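Local structure of HTH-type transcriptional activator AmpR (Citrobacter freundii, 3KOS) at residues I16-T21 and G25-L30; R36-I41 and F199-T204; H44-N49 and A55-D60; I154-M159 and G180-T185. The protein regulates expression of the AmpC beta-lactamase gene as a LysR-family transcription factor, of which this chain is the effector-binding domain. One frame throughout, in Å; residues are numbered along the deposited sequence.

Contact 1 of 4, residues I16-T21 and G25-L30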
loop_
_atom_site.group_PDB
_atom_site.type_symbol
_atom_site.label_atom_id
_atom_site.label_comp_id
_atom_site.label_asym_id
_atom_site.label_seq_id
_atom_site.Cartn_x
_atom_site.Cartn_y
_atom_site.Cartn_z
ATOM N N ILE A 16 -2.298 15.142 -9.352
ATOM C CA ILE A 16 -1.555 13.985 -9.811
ATOM C C ILE A 16 -1.838 12.759 -8.944
ATOM O O ILE A 16 -1.749 12.827 -7.727
ATOM C CB ILE A 16 -0.057 14.265 -9.819
ATOM C CG1 ILE A 16 0.234 15.500 -10.690
ATOM C CG2 ILE A 16 0.700 13.064 -10.338
ATOM C CD1 ILE A 16 1.684 15.652 -11.073
ATOM N N GLY A 17 -2.172 11.650 -9.595
ATOM C CA GLY A 17 -2.378 10.376 -8.918
ATOM C C GLY A 17 -1.159 9.495 -9.129
ATOM O O GLY A 17 -0.831 9.153 -10.265
ATOM N N VAL A 18 -0.498 9.111 -8.037
ATOM C CA VAL A 18 0.803 8.459 -8.115
ATOM C C VAL A 18 0.734 7.045 -7.522
ATOM O O VAL A 18 0.276 6.880 -6.399
ATOM C CB VAL A 18 1.868 9.263 -7.312
ATOM C CG1 VAL A 18 3.255 8.629 -7.470
ATOM C CG2 VAL A 18 1.907 10.719 -7.785
ATOM N N VAL A 19 1.197 6.038 -8.256
ATOM C CA VAL A 19 1.240 4.690 -7.680
ATOM C C VAL A 19 2.063 4.749 -6.386
ATOM O O VAL A 19 3.123 5.374 -6.342
ATOM C CB VAL A 19 1.782 3.635 -8.687
ATOM C CG1 VAL A 19 3.197 4.007 -9.198
ATOM C CG2 VAL A 19 1.769 2.245 -8.072
ATOM N N GLY A 20 1.557 4.125 -5.322
ATOM C CA GLY A 20 2.109 4.344 -3.998
ATOM C C GLY A 20 3.586 4.021 -3.912
ATOM O O GLY A 20 4.361 4.719 -3.245
ATOM N N THR A 21 3.977 2.946 -4.585
ATOM C CA THR A 21 5.361 2.500 -4.562
ATOM C C THR A 21 6.302 3.600 -5.047
ATOM O O THR A 21 7.360 3.839 -4.458
ATOM C CB THR A 21 5.531 1.229 -5.397
ATOM O OG1 THR A 21 4.723 0.188 -4.819
ATOM C CG2 THR A 21 6.986 0.783 -5.405
ATOM N N GLY A 25 8.989 5.613 -2.787
ATOM C CA GLY A 25 10.347 5.242 -3.131
ATOM C C GLY A 25 11.094 6.267 -3.955
ATOM O O GLY A 25 12.313 6.184 -4.079
ATOM N N CYS A 26 10.375 7.237 -4.507
ATOM C CA CYS A 26 11.000 8.205 -5.410
ATOM C C CYS A 26 10.487 9.642 -5.261
ATOM O O CYS A 26 11.262 10.561 -4.988
ATOM C CB CYS A 26 10.852 7.734 -6.860
ATOM S SG CYS A 26 11.635 8.822 -8.099
ATOM N N LEU A 27 9.186 9.848 -5.450
ATOM C CA LEU A 27 8.655 11.209 -5.552
ATOM C C LEU A 27 8.678 12.010 -4.254
ATOM O O LEU A 27 9.083 13.171 -4.246
ATOM C CB LEU A 27 7.230 11.186 -6.114
ATOM C CG LEU A 27 6.621 12.565 -6.354
ATOM C CD1 LEU A 27 7.479 13.338 -7.364
ATOM C CD2 LEU A 27 5.180 12.416 -6.837
ATOM N N PHE A 28 8.206 11.417 -3.163
ATOM C CA PHE A 28 8.053 12.174 -1.925
ATOM C C PHE A 28 9.362 12.806 -1.449
ATOM O O PHE A 28 9.376 13.971 -1.059
ATOM C CB PHE A 28 7.403 11.323 -0.820
ATOM C CG PHE A 28 5.916 11.140 -0.985
ATOM C CD1 PHE A 28 5.225 11.800 -1.984
ATOM C CD2 PHE A 28 5.205 10.305 -0.124
ATOM C CE1 PHE A 28 3.848 11.630 -2.132
ATOM C CE2 PHE A 28 3.843 10.138 -0.261
ATOM C CZ PHE A 28 3.161 10.792 -1.261
ATOM N N PRO A 29 10.466 12.053 -1.500
ATOM C CA PRO A 29 11.735 12.646 -1.070
ATOM C C PRO A 29 12.150 13.831 -1.949
ATOM O O PRO A 29 12.928 14.675 -1.504
ATOM C CB PRO A 29 12.730 11.500 -1.248
ATOM C CG PRO A 29 11.895 10.247 -1.109
ATOM C CD PRO A 29 10.588 10.604 -1.767
ATOM N N LEU A 30 11.636 13.881 -3.173
ATOM C CA LEU A 30 12.009 14.942 -4.114
ATOM C C LEU A 30 11.058 16.133 -4.107
ATOM O O LEU A 30 11.333 17.146 -4.758
ATOM C CB LEU A 30 12.100 14.382 -5.530
ATOM C CG LEU A 30 13.200 13.342 -5.733
ATOM C CD1 LEU A 30 13.068 12.677 -7.081
ATOM C CD2 LEU A 30 14.565 13.997 -5.578
#

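Contact 2 of 4, residues R36-I41 and F199-T204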
loop_
_atom_site.group_PDB
_atom_site.type_symbol
_atom_site.label_atom_id
_atom_site.label_comp_id
_atom_site.label_asym_id
_atom_site.label_seq_id
_atom_site.Cartn_x
_atom_site.Cartn_y
_atom_site.Cartn_z
ATOM N N ARG A 36 10.805 24.110 -4.425
ATOM C CA ARG A 36 11.861 25.101 -4.660
ATOM C C ARG A 36 11.803 25.682 -6.073
ATOM O O ARG A 36 11.890 26.897 -6.255
ATOM C CB ARG A 36 13.244 24.497 -4.415
ATOM C CG ARG A 36 14.385 25.452 -4.786
ATOM C CD ARG A 36 15.766 24.825 -4.587
ATOM N NE ARG A 36 16.809 25.809 -4.892
ATOM C CZ ARG A 36 17.353 25.975 -6.091
ATOM N NH1 ARG A 36 16.968 25.214 -7.112
ATOM N NH2 ARG A 36 18.283 26.912 -6.273
ATOM N N SER A 37 11.649 24.823 -7.073
ATOM C CA SER A 37 11.667 25.279 -8.463
ATOM C C SER A 37 10.373 25.934 -8.933
ATOM O O SER A 37 10.406 26.811 -9.786
ATOM C CB SER A 37 12.018 24.129 -9.408
ATOM O OG SER A 37 13.359 23.718 -9.233
ATOM N N TYR A 38 9.233 25.503 -8.401
ATOM C CA TYR A 38 7.947 25.993 -8.897
ATOM C C TYR A 38 6.970 26.265 -7.765
ATOM O O TYR A 38 5.948 25.591 -7.644
ATOM C CB TYR A 38 7.333 24.987 -9.883
ATOM C CG TYR A 38 8.176 24.779 -11.109
ATOM C CD1 TYR A 38 9.044 23.700 -11.206
ATOM C CD2 TYR A 38 8.135 25.686 -12.160
ATOM C CE1 TYR A 38 9.830 23.516 -12.330
ATOM C CE2 TYR A 38 8.916 25.516 -13.280
ATOM C CZ TYR A 38 9.760 24.431 -13.362
ATOM O OH TYR A 38 10.536 24.270 -14.484
ATOM N N PRO A 39 7.278 27.261 -6.927
ATOM C CA PRO A 39 6.445 27.565 -5.761
ATOM C C PRO A 39 5.031 28.005 -6.137
ATOM O O PRO A 39 4.159 28.015 -5.278
ATOM C CB PRO A 39 7.193 28.727 -5.097
ATOM C CG PRO A 39 8.000 29.329 -6.199
ATOM C CD PRO A 39 8.425 28.180 -7.037
ATOM N N HIS A 40 4.816 28.364 -7.396
ATOM C CA HIS A 40 3.525 28.884 -7.843
ATOM C C HIS A 40 2.529 27.785 -8.179
ATOM O O HIS A 40 1.394 28.074 -8.556
ATOM C CB HIS A 40 3.719 29.778 -9.073
ATOM C CG HIS A 40 4.385 29.082 -10.222
ATOM N ND1 HIS A 40 5.738 28.816 -10.248
ATOM C CD2 HIS A 40 3.881 28.587 -11.379
ATOM C CE1 HIS A 40 6.040 28.198 -11.377
ATOM N NE2 HIS A 40 4.930 28.047 -12.080
ATOM N N ILE A 41 2.947 26.526 -8.060
ATOM C CA ILE A 41 2.061 25.419 -8.394
ATOM C C ILE A 41 1.480 24.784 -7.125
ATOM O O ILE A 41 2.210 24.478 -6.187
ATOM C CB ILE A 41 2.781 24.361 -9.261
ATOM C CG1 ILE A 41 3.127 24.967 -10.624
ATOM C CG2 ILE A 41 1.908 23.117 -9.433
ATOM C CD1 ILE A 41 3.999 24.103 -11.493
ATOM N N PHE A 199 5.832 20.581 -14.169
ATOM C CA PHE A 199 6.043 19.413 -13.325
ATOM C C PHE A 199 6.741 18.277 -14.086
ATOM O O PHE A 199 7.677 17.668 -13.575
ATOM C CB PHE A 199 4.728 18.923 -12.726
ATOM C CG PHE A 199 4.888 17.701 -11.863
ATOM C CD1 PHE A 199 4.775 16.439 -12.413
ATOM C CD2 PHE A 199 5.193 17.824 -10.516
ATOM C CE1 PHE A 199 4.932 15.302 -11.626
ATOM C CE2 PHE A 199 5.358 16.694 -9.723
ATOM C CZ PHE A 199 5.221 15.431 -10.283
ATOM N N SER A 200 6.279 17.985 -15.299
ATOM C CA SER A 200 6.888 16.922 -16.107
ATOM C C SER A 200 8.347 17.199 -16.399
ATOM O O SER A 200 9.187 16.300 -16.310
ATOM C CB SER A 200 6.171 16.762 -17.445
ATOM O OG SER A 200 4.872 16.274 -17.244
ATOM N N ARG A 201 8.647 18.438 -16.780
ATOM C CA ARG A 201 10.029 18.807 -17.061
ATOM C C ARG A 201 10.889 18.684 -15.811
ATOM O O ARG A 201 12.015 18.182 -15.870
ATOM C CB ARG A 201 10.132 20.234 -17.625
ATOM C CG ARG A 201 9.551 20.408 -19.021
ATOM C CD ARG A 201 10.110 21.663 -19.719
ATOM N NE ARG A 201 9.927 22.884 -18.933
ATOM C CZ ARG A 201 9.000 23.811 -19.178
ATOM N NH1 ARG A 201 8.162 23.674 -20.205
ATOM N NH2 ARG A 201 8.920 24.884 -18.402
ATOM N N TRP A 202 10.366 19.151 -14.683
ATOM C CA TRP A 202 11.109 19.068 -13.433
ATOM C C TRP A 202 11.433 17.615 -13.073
ATOM O O TRP A 202 12.565 17.286 -12.708
ATOM C CB TRP A 202 10.325 19.694 -12.285
ATOM C CG TRP A 202 10.888 19.286 -10.958
ATOM C CD1 TRP A 202 12.000 19.799 -10.348
ATOM C CD2 TRP A 202 10.389 18.262 -10.091
ATOM N NE1 TRP A 202 12.217 19.162 -9.154
ATOM C CE2 TRP A 202 11.246 18.211 -8.972
ATOM C CE3 TRP A 202 9.299 17.384 -10.150
ATOM C CZ2 TRP A 202 11.046 17.318 -7.916
ATOM C CZ3 TRP A 202 9.100 16.491 -9.098
ATOM C CH2 TRP A 202 9.973 16.463 -8.002
ATOM N N LEU A 203 10.431 16.751 -13.168
ATOM C CA LEU A 203 10.589 15.365 -12.714
ATOM C C LEU A 203 11.556 14.574 -13.605
ATOM O O LEU A 203 12.487 13.942 -13.117
ATOM C CB LEU A 203 9.227 14.667 -12.618
ATOM C CG LEU A 203 9.226 13.236 -12.061
ATOM C CD1 LEU A 203 10.011 13.140 -10.752
ATOM C CD2 LEU A 203 7.789 12.763 -11.865
ATOM N N THR A 204 11.346 14.610 -14.913
ATOM C CA THR A 204 12.275 13.925 -15.802
ATOM C C THR A 204 13.681 14.513 -15.617
ATOM O O THR A 204 14.682 13.802 -15.681
ATOM C CB THR A 204 11.829 14.004 -17.270
ATOM O OG1 THR A 204 11.604 15.369 -17.618
ATOM C CG2 THR A 204 10.541 13.226 -17.481
HETATM O O HOH W 1 10.637 26.750 -16.414
#

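Contact 3 of 4, residues H44-N49 and A55-D60. With GOL (glycerol), chain G.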
loop_
_atom_site.group_PDB
_atom_site.type_symbol
_atom_site.label_atom_id
_atom_site.label_comp_id
_atom_site.label_asym_id
_atom_site.label_seq_id
_atom_site.Cartn_x
_atom_site.Cartn_y
_atom_site.Cartn_z
ATOM N N HIS A 44 -1.650 18.807 -5.839
ATOM C CA HIS A 44 -2.535 17.917 -5.099
ATOM C C HIS A 44 -2.151 16.475 -5.415
ATOM O O HIS A 44 -2.427 15.985 -6.502
ATOM C CB HIS A 44 -3.984 18.139 -5.517
ATOM C CG HIS A 44 -4.525 19.476 -5.124
ATOM N ND1 HIS A 44 -5.618 19.619 -4.299
ATOM C CD2 HIS A 44 -4.114 20.729 -5.430
ATOM C CE1 HIS A 44 -5.866 20.906 -4.122
ATOM N NE2 HIS A 44 -4.966 21.601 -4.795
ATOM N N ILE A 45 -1.512 15.801 -4.466
ATOM C CA ILE A 45 -1.073 14.433 -4.692
ATOM C C ILE A 45 -2.000 13.430 -4.029
ATOM O O ILE A 45 -2.389 13.609 -2.880
ATOM C CB ILE A 45 0.328 14.210 -4.128
ATOM C CG1 ILE A 45 1.311 15.122 -4.858
ATOM C CG2 ILE A 45 0.728 12.750 -4.266
ATOM C CD1 ILE A 45 2.697 15.022 -4.340
ATOM N N SER A 46 -2.354 12.385 -4.765
ATOM C CA SER A 46 -3.085 11.256 -4.193
ATOM C C SER A 46 -2.379 9.994 -4.657
ATOM O O SER A 46 -1.716 10.014 -5.687
ATOM C CB SER A 46 -4.543 11.264 -4.654
ATOM O OG SER A 46 -4.624 11.190 -6.067
ATOM N N THR A 47 -2.477 8.914 -3.887
ATOM C CA THR A 47 -1.829 7.672 -4.291
ATOM C C THR A 47 -2.859 6.641 -4.734
ATOM O O THR A 47 -4.029 6.705 -4.353
ATOM C CB THR A 47 -0.945 7.066 -3.164
ATOM O OG1 THR A 47 -1.776 6.687 -2.063
ATOM C CG2 THR A 47 0.102 8.078 -2.697
ATOM N N HIS A 48 -2.410 5.687 -5.537
ATOM C CA HIS A 48 -3.271 4.613 -6.014
ATOM C C HIS A 48 -2.456 3.324 -6.087
ATOM O O HIS A 48 -1.244 3.341 -5.842
ATOM C CB HIS A 48 -3.894 4.973 -7.376
ATOM C CG HIS A 48 -2.896 5.312 -8.449
ATOM N ND1 HIS A 48 -2.162 4.353 -9.114
ATOM C CD2 HIS A 48 -2.543 6.499 -9.001
ATOM C CE1 HIS A 48 -1.389 4.934 -10.014
ATOM N NE2 HIS A 48 -1.600 6.235 -9.964
ATOM N N ASN A 49 -3.115 2.203 -6.380
ATOM C CA ASN A 49 -2.404 0.932 -6.459
ATOM C C ASN A 49 -2.179 0.466 -7.897
ATOM O O ASN A 49 -2.169 -0.737 -8.187
ATOM C CB ASN A 49 -3.099 -0.150 -5.608
ATOM C CG ASN A 49 -4.476 -0.531 -6.136
ATOM O OD1 ASN A 49 -4.985 0.059 -7.089
ATOM N ND2 ASN A 49 -5.081 -1.542 -5.519
ATOM N N ALA A 55 -9.846 9.799 -15.538
ATOM C CA ALA A 55 -11.016 10.618 -15.837
ATOM C C ALA A 55 -11.946 10.654 -14.630
ATOM O O ALA A 55 -12.400 11.715 -14.220
ATOM C CB ALA A 55 -11.748 10.090 -17.069
ATOM N N ALA A 56 -12.212 9.477 -14.066
ATOM C CA ALA A 56 -13.085 9.353 -12.907
ATOM C C ALA A 56 -12.567 10.155 -11.718
ATOM O O ALA A 56 -13.345 10.749 -10.979
ATOM C CB ALA A 56 -13.258 7.882 -12.526
ATOM N N GLU A 57 -11.249 10.178 -11.536
ATOM C CA GLU A 57 -10.668 10.890 -10.402
ATOM C C GLU A 57 -10.330 12.339 -10.723
ATOM O O GLU A 57 -9.869 13.073 -9.856
ATOM C CB GLU A 57 -9.428 10.162 -9.874
ATOM C CG GLU A 57 -9.746 8.822 -9.244
ATOM C CD GLU A 57 -8.582 8.249 -8.441
ATOM O OE1 GLU A 57 -7.604 8.987 -8.167
ATOM O OE2 GLU A 57 -8.651 7.055 -8.081
ATOM N N GLY A 58 -10.578 12.752 -11.963
ATOM C CA GLY A 58 -10.277 14.111 -12.373
ATOM C C GLY A 58 -8.802 14.452 -12.246
ATOM O O GLY A 58 -8.438 15.571 -11.877
ATOM N N LEU A 59 -7.947 13.495 -12.578
ATOM C CA LEU A 59 -6.505 13.716 -12.521
ATOM C C LEU A 59 -5.982 14.484 -13.730
ATOM O O LEU A 59 -6.507 14.349 -14.835
ATOM C CB LEU A 59 -5.772 12.380 -12.443
ATOM C CG LEU A 59 -6.137 11.466 -11.270
ATOM C CD1 LEU A 59 -5.356 10.164 -11.385
ATOM C CD2 LEU A 59 -5.870 12.154 -9.934
ATOM N N ASP A 60 -4.934 15.273 -13.520
ATOM C CA ASP A 60 -4.190 15.845 -14.645
ATOM C C ASP A 60 -3.205 14.819 -15.191
ATOM O O ASP A 60 -3.201 14.518 -16.389
ATOM C CB ASP A 60 -3.466 17.123 -14.205
ATOM C CG ASP A 60 -4.432 18.231 -13.847
ATOM O OD1 ASP A 60 -5.361 18.478 -14.648
ATOM O OD2 ASP A 60 -4.281 18.846 -12.776
HETATM C C1 GOL G . -6.464 3.417 -6.289
HETATM O O1 GOL G . -6.305 2.463 -7.120
HETATM C C2 GOL G . -7.775 4.116 -6.221
HETATM O O2 GOL G . -7.326 5.359 -6.542
HETATM C C3 GOL G . -8.923 3.726 -7.139
HETATM O O3 GOL G . -9.250 2.372 -7.255
HETATM O O HOH W 2 -4.949 8.490 -7.322
HETATM O O HOH W 3 -7.617 10.989 -6.827
#

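Contact 4 of 4, residues I154-M159 and G180-T185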
loop_
_atom_site.group_PDB
_atom_site.type_symbol
_atom_site.label_atom_id
_atom_site.label_comp_id
_atom_site.label_asym_id
_atom_site.label_seq_id
_atom_site.Cartn_x
_atom_site.Cartn_y
_atom_site.Cartn_z
ATOM N N ILE A 154 9.416 -10.118 -4.760
ATOM C CA ILE A 154 10.141 -9.658 -5.934
ATOM C C ILE A 154 9.517 -8.336 -6.351
ATOM O O ILE A 154 8.301 -8.244 -6.556
ATOM C CB ILE A 154 10.160 -10.720 -7.071
ATOM C CG1 ILE A 154 11.052 -10.247 -8.233
ATOM C CG2 ILE A 154 8.741 -11.062 -7.528
ATOM C CD1 ILE A 154 11.335 -11.337 -9.272
ATOM N N ALA A 155 10.347 -7.302 -6.449
ATOM C CA ALA A 155 9.844 -5.948 -6.624
ATOM C C ALA A 155 10.923 -5.022 -7.172
ATOM O O ALA A 155 12.099 -5.393 -7.211
ATOM C CB ALA A 155 9.303 -5.413 -5.287
ATOM N N PRO A 156 10.529 -3.815 -7.609
ATOM C CA PRO A 156 11.524 -2.876 -8.144
ATOM C C PRO A 156 12.498 -2.409 -7.066
ATOM O O PRO A 156 12.126 -1.661 -6.162
ATOM C CB PRO A 156 10.675 -1.704 -8.633
ATOM C CG PRO A 156 9.357 -2.323 -8.981
ATOM C CD PRO A 156 9.151 -3.362 -7.878
ATOM N N VAL A 157 13.745 -2.836 -7.175
ATOM C CA VAL A 157 14.693 -2.645 -6.086
ATOM C C VAL A 157 14.946 -1.165 -5.784
ATOM O O VAL A 157 15.110 -0.792 -4.621
ATOM C CB VAL A 157 16.037 -3.364 -6.359
ATOM C CG1 VAL A 157 15.801 -4.837 -6.650
ATOM C CG2 VAL A 157 16.760 -2.731 -7.514
ATOM N N ARG A 158 14.989 -0.338 -6.821
ATOM C CA ARG A 158 15.293 1.082 -6.639
ATOM C C ARG A 158 14.181 1.844 -5.905
ATOM O O ARG A 158 14.378 2.995 -5.497
ATOM C CB ARG A 158 15.610 1.762 -7.978
HETATM N N MSE A 159 13.013 1.223 -5.759
HETATM C CA MSE A 159 11.924 1.863 -5.016
HETATM C C MSE A 159 12.009 1.554 -3.526
HETATM O O MSE A 159 11.205 2.069 -2.735
HETATM C CB MSE A 159 10.559 1.444 -5.575
HETATM C CG MSE A 159 10.317 1.901 -7.002
HETATM SE SE MSE A 159 10.219 3.875 -7.089
HETATM C CE MSE A 159 11.526 4.189 -8.528
ATOM N N GLY A 180 8.483 -3.908 -16.702
ATOM C CA GLY A 180 7.814 -2.620 -16.754
ATOM C C GLY A 180 8.670 -1.517 -16.161
ATOM O O GLY A 180 9.689 -1.788 -15.519
ATOM N N SER A 181 8.267 -0.265 -16.389
ATOM C CA SER A 181 8.987 0.892 -15.860
ATOM C C SER A 181 7.989 1.872 -15.266
ATOM O O SER A 181 6.792 1.620 -15.271
ATOM C CB SER A 181 9.759 1.602 -16.981
ATOM O OG SER A 181 10.674 0.723 -17.597
ATOM N N TYR A 182 8.473 3.001 -14.764
ATOM C CA TYR A 182 7.556 4.031 -14.286
ATOM C C TYR A 182 7.374 5.103 -15.346
ATOM O O TYR A 182 8.347 5.554 -15.962
ATOM C CB TYR A 182 8.014 4.617 -12.941
ATOM C CG TYR A 182 7.883 3.597 -11.821
ATOM C CD1 TYR A 182 6.638 3.301 -11.263
ATOM C CD2 TYR A 182 8.993 2.915 -11.348
ATOM C CE1 TYR A 182 6.506 2.349 -10.262
ATOM C CE2 TYR A 182 8.874 1.953 -10.341
ATOM C CZ TYR A 182 7.629 1.682 -9.799
ATOM O OH TYR A 182 7.497 0.722 -8.806
ATOM N N TRP A 183 6.120 5.482 -15.561
ATOM C CA TRP A 183 5.750 6.452 -16.592
ATOM C C TRP A 183 4.844 7.515 -16.005
ATOM O O TRP A 183 4.152 7.278 -15.009
ATOM C CB TRP A 183 4.959 5.753 -17.701
ATOM C CG TRP A 183 5.710 4.688 -18.409
ATOM C CD1 TRP A 183 5.924 3.408 -17.988
ATOM C CD2 TRP A 183 6.342 4.802 -19.692
ATOM N NE1 TRP A 183 6.662 2.720 -18.926
ATOM C CE2 TRP A 183 6.930 3.554 -19.980
ATOM C CE3 TRP A 183 6.473 5.844 -20.620
ATOM C CZ2 TRP A 183 7.632 3.313 -21.160
ATOM C CZ3 TRP A 183 7.172 5.605 -21.793
ATOM C CH2 TRP A 183 7.744 4.350 -22.050
ATOM N N ILE A 184 4.831 8.687 -16.629
ATOM C CA ILE A 184 3.800 9.673 -16.318
ATOM C C ILE A 184 2.874 9.800 -17.540
ATOM O O ILE A 184 3.343 9.900 -18.668
ATOM C CB ILE A 184 4.408 11.040 -15.901
ATOM C CG1 ILE A 184 3.305 11.999 -15.419
ATOM C CG2 ILE A 184 5.247 11.643 -17.027
ATOM C CD1 ILE A 184 3.827 13.207 -14.612
ATOM N N THR A 185 1.570 9.767 -17.321
ATOM C CA THR A 185 0.637 9.711 -18.440
ATOM C C THR A 185 -0.482 10.740 -18.332
ATOM O O THR A 185 -0.958 11.049 -17.236
ATOM C CB THR A 185 0.044 8.277 -18.637
ATOM O OG1 THR A 185 -0.862 7.953 -17.573
ATOM C CG2 THR A 185 1.156 7.249 -18.673
#

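Contact 1 of 4, residues I16-T21 and G25-L30
V18 and L27 meet where strand 12-19 runs into helix 20-37, the first half of a beta-alpha-beta unit. The tight part is one methyl contact. CG2 of V18 touches CD2 of L27 at 3.8 Å, and the two side chains meet at a slant. L27 has CG anti to its backbone N (chi1 -176°). This carries the leucine branch down from the helix toward the sheet. The patch is buried. A23 of the same helix also packs on V18, and W202 of helix 194-209 also covers L27.

The other end is polar and less enclosed. G25 N donates to T21 O at 2.9 Å, with an N-H...O angle of 146°. The donor is tilted 28° from the carbonyl plane. This is the i to i+4 bond of the first helical turns. A wider pi-type turn follows at 25-27, and G25 is partly exposed. The CB of T21 points away from 25-30.

The chemistry is thus divided. Methyl packing seats the helix on the strand, and the T21 carbonyl closes a helical turn through G25 N. The T21 hydroxyl bonds the sulfonate group of a MES buffer molecule, probably from the crystallisation liquor, near the helix N-terminus, whose dipole may favour negative charge.

Contact 2 of 4, residues R36-I41 and F199-T204
Y38 and W202 bring the C-terminal end of helix 20-37 against helix 194-209. Both helices lie in the LysR effector domain, which has the alpha/beta fold of periplasmic binding proteins. Y38 is the first residue to leave helix 20-37. It also starts a type I beta turn that ends at I41, the start of the next strand.

The apolar part rests on one contact. CE1 of Y38 meets CB of W202 at 3.9 Å, so the ring touches the root of the tryptophan and not its indole. Y38 has CG anti to its carbonyl carbon (chi1 -62°), and this swings the phenol across to the second helix. S37 adds a loose contact, its OG 4.3 Å from CD1 of W202. The indole NE1 bonds D33 of helix 20-37, and its ring meets that of F34.

The polar part goes through water. Y38 OH and R201 NH2 are 4.3 Å apart, and water 1 joins them. The water lies 3.1 Å from Y38 OH, in the plane of the phenol ring, and it accepts from R201 NH2 at 3.2 Å. This bridge lies on the outer side, where R201 is exposed.

Other bonds lie within or just beside the segments. CG1 of I41 lies 3.7 Å above one face of the H40 imidazole, offset toward the ring's edge, and NE2 of H40 bonds E198 of helix 194-209. In that helix S200 O accepts from both T204 N and T204 OG1, and the two donors come from opposite faces of its carbonyl plane.

Contact 3 of 4, residues H44-N49 and A55-D60
S46 and E57 are joined through water, not directly. Their atoms OG and OE1 stay 4.3 Å apart. Strand 41-48, an outermost strand of the main sheet within this chain of the LysR effector domain, faces the short helix 54-57 here. That helix is weakly bonded and closes in a Schellman motif at G58, whose positive phi suits glycine.

Water 2 is the clear bridge. It lies 3.0 Å from S46 OG and donates to E57 OE1 at 2.8 Å. It also sits at the edge of the H48 ring, in its plane. Water 3 spans the same two groups, but its distance to the carboxylate is too short to be trusted. The direct packing is slight: CD2 of L59 comes to 4.2 Å from S46 OG. E57 reaches the site with CG anti to its carbonyl carbon (chi1 -67°) and an extended chain beyond.

The other carboxylate oxygen holds a glycerol, probably from the crystallisation liquor. That glycerol also bonds Y110 of the second subunit. The strand itself lies at the subunit interface: I45 and T47 make backbone hydrogen bonds to the second subunit, and T47 OG1 bonds D137 there.

The terminal O1 of the glycerol takes a weak but nearly straight bond from N49 N (3.3 Å, 174°), and the central hydroxyl O2 donates to E57 OE2 at 2.6 Å.

Contact 4 of 4, residues I154-M159 and G180-T185
A Met-aromatic contact joins M159 to Y182 between the 3-10 segment 157-159, just after strand 153-156, and strand 181-187. M159 is a selenomethionine, so the heavy atom is SE. It stands 4.6 Å from the centroid of the Y182 ring and 35° off the ring normal, an oblique approach.

The M159 chain does most of the touching along one side of the ring. CG comes to 3.5 Å from Y182 OH and 3.6 Å from CE2. Beyond SE, the methyl CE reaches CE2 at 3.9 Å. The chain bends at chi2 (-66°) and again at chi3, and this folds it back along the tyrosine. The two side chains slide past each other in opposite directions. P156 touches the hydroxyl end. Its CG lies 3.6 Å from Y182 OH, while its CB sits at the ring edge, near the ring plane. The proline and tyrosine side chains cross at about a right angle.

The 3-10 segment 157-159 follows P156 directly, and M159 N bonds P156 O at 3.0 Å. P156 and M159, three residues apart, thus both reach the tyrosine.

F22 of helix 20-37 meets the Y182 ring as well, and T21 packs on both M159 and Y182. The tyrosine is buried. Its polar end is nevertheless satisfied, because Y182 OH hydrogen-bonds a sulfonate oxygen of bound MES. MES is probably from the crystallisation liquor. Its position is consistent with the effector pocket of LysR regulators, which in this periplasmic-binding-protein fold lies in the cleft between two subdomains.

How the contacts relate
Contact 1 lies in the middle. The centres of contacts 4, 3 and 2 are about 11, 12 and 14 Å from its own. Contact 3 continues it across the sheet, where V18 N is 2.8 Å from S46 O, a probable hydrogen bond between neighbouring strands. Contact 2 touches it through helix 194-209: F199 CE1 packs 3.3 Å from I16 CD1 of the strand, and L27 CD1 lies 3.9 Å from W202 CZ3. Contacts 1 and 4 share the MES site: T21 CG2 lies 3.4 Å from Y182 OH, and both residues bond the sulfonate. Contacts 2 and 4 have centres about 21 Å apart but still touch through F199 and I184. Contacts 1 and 3 also reach the second subunit.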